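Local structure of methane monooxygenase hydroxylase, MmoD (Methylosinus sporium, 6D7K) at residues H[17-20]-H[26-29]. The protein probably acts in the soluble methane monooxygenase system, as a small accessory protein associated with the hydroxylase, rather than as a catalyst by itself. Sequence-based numbering, arbitrary orientation.
Sequences ILIH and EAFT
A classic beta bulge interrupts the antiparallel hairpin of strands 17-21 and 25-31, at the margin of the four-stranded sheet of this chain: Ile19 and His20 both face Ala27. Ala27 O accepts from Ile19 N at 2.9 Å; a second, weak bond to Ala27 O comes from His20 N at 3.3 Å, while Ala27 N returns a bond to His20 O. Before the bulge the register is regular, with Ile17 and Thr29 a hydrogen-bonded pair and Leu18 and Phe28 the non-hydrogen-bonded pair next to it. In that pair Leu18 CG anti to the backbone N (chi1 175°) and a turn at the next bond bring CD1 over one face of the Phe28 ring, 3.9 Å from its centroid, in a CH-pi contact displaced toward CE2 and CZ. Arg16 adds a cation-pi contact to the same ring. A serine in place of Phe28 would probably leave Leu18 CD1 and the Arg16 cation without their aromatic partner. On the other face, with Ala27 and Thr29, Ile19 CG1 lies 3.9 Å from Ala27 CB, and Ile19 CG2 meets Thr29 CG2; helix 55-74 covers this side through Phe55 and Val62. The one-residue slip is absorbed at a single carbonyl, held firmly by one amide and weakly by the next, so the bonded pairing resumes at His20 and Ala27.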
loop_
_atom_site.group_PDB
_atom_site.type_symbol
_atom_site.label_atom_id
_atom_site.label_comp_id
_atom_site.label_asym_id
_atom_site.label_seq_id
_atom_site.Cartn_x
_atom_site.Cartn_y
_atom_site.Cartn_z
ATOM N N ILE H 17 8.341 3.303 31.283
ATOM C CA ILE H 17 9.660 3.182 31.892
ATOM C C ILE H 17 10.670 2.982 30.776
ATOM O O ILE H 17 10.439 2.176 29.873
ATOM C CB ILE H 17 9.697 2.002 32.890
ATOM C CG1 ILE H 17 8.768 2.270 34.075
ATOM C CG2 ILE H 17 11.119 1.681 33.356
ATOM C CD1 ILE H 17 9.330 3.230 35.068
ATOM N N LEU H 18 11.780 3.713 30.831
ATOM C CA LEU H 18 12.832 3.591 29.826
ATOM C C LEU H 18 13.759 2.435 30.180
ATOM O O LEU H 18 14.450 2.484 31.203
ATOM C CB LEU H 18 13.627 4.888 29.737
ATOM C CG LEU H 18 14.815 4.759 28.797
ATOM C CD1 LEU H 18 14.332 4.897 27.370
ATOM C CD2 LEU H 18 15.846 5.796 29.112
ATOM N N ILE H 19 13.809 1.408 29.333
ATOM C CA ILE H 19 14.619 0.231 29.624
ATOM C C ILE H 19 15.865 0.111 28.746
ATOM O O ILE H 19 16.754 -0.695 29.068
ATOM C CB ILE H 19 13.781 -1.071 29.553
ATOM C CG1 ILE H 19 13.104 -1.252 28.190
ATOM C CG2 ILE H 19 12.746 -1.108 30.665
ATOM C CD1 ILE H 19 12.527 -2.656 27.969
ATOM N N HIS H 20 15.975 0.882 27.666
ATOM C CA HIS H 20 17.203 0.889 26.871
ATOM C C HIS H 20 17.410 2.260 26.255
ATOM O O HIS H 20 16.458 2.898 25.802
ATOM C CB HIS H 20 17.178 -0.163 25.761
ATOM C CG HIS H 20 18.498 -0.358 25.095
ATOM N ND1 HIS H 20 19.412 -1.293 25.527
ATOM C CD2 HIS H 20 19.060 0.253 24.026
ATOM C CE1 HIS H 20 20.487 -1.241 24.758
ATOM N NE2 HIS H 20 20.294 -0.316 23.833
ATOM N N GLU H 26 16.268 3.253 21.516
ATOM C CA GLU H 26 15.577 3.401 22.788
ATOM C C GLU H 26 14.495 2.333 22.885
ATOM O O GLU H 26 13.928 1.927 21.866
ATOM C CB GLU H 26 14.946 4.782 22.938
ATOM C CG GLU H 26 15.959 5.899 23.001
ATOM C CD GLU H 26 15.377 7.196 23.544
ATOM O OE1 GLU H 26 14.479 7.769 22.885
ATOM O OE2 GLU H 26 15.821 7.635 24.637
ATOM N N ALA H 27 14.197 1.878 24.107
ATOM C CA ALA H 27 13.084 0.952 24.306
ATOM C C ALA H 27 12.321 1.310 25.571
ATOM O O ALA H 27 12.923 1.572 26.614
ATOM C CB ALA H 27 13.570 -0.497 24.374
ATOM N N PHE H 28 11.000 1.323 25.478
ATOM C CA PHE H 28 10.147 1.621 26.615
ATOM C C PHE H 28 9.296 0.400 26.928
ATOM O O PHE H 28 9.078 -0.460 26.071
ATOM C CB PHE H 28 9.260 2.839 26.340
ATOM C CG PHE H 28 10.040 4.127 26.140
ATOM C CD1 PHE H 28 10.587 4.449 24.893
ATOM C CD2 PHE H 28 10.233 5.013 27.197
ATOM C CE1 PHE H 28 11.310 5.630 24.722
ATOM C CE2 PHE H 28 10.967 6.179 27.025
ATOM C CZ PHE H 28 11.495 6.493 25.789
ATOM N N THR H 29 8.751 0.383 28.117
ATOM C CA THR H 29 7.841 -0.628 28.583
ATOM C C THR H 29 6.829 -0.068 29.559
ATOM O O THR H 29 7.131 0.718 30.352
ATOM C CB THR H 29 8.536 -1.860 29.137
ATOM O OG1 THR H 29 7.572 -2.865 29.301
ATOM C CG2 THR H 29 9.088 -1.605 30.397
#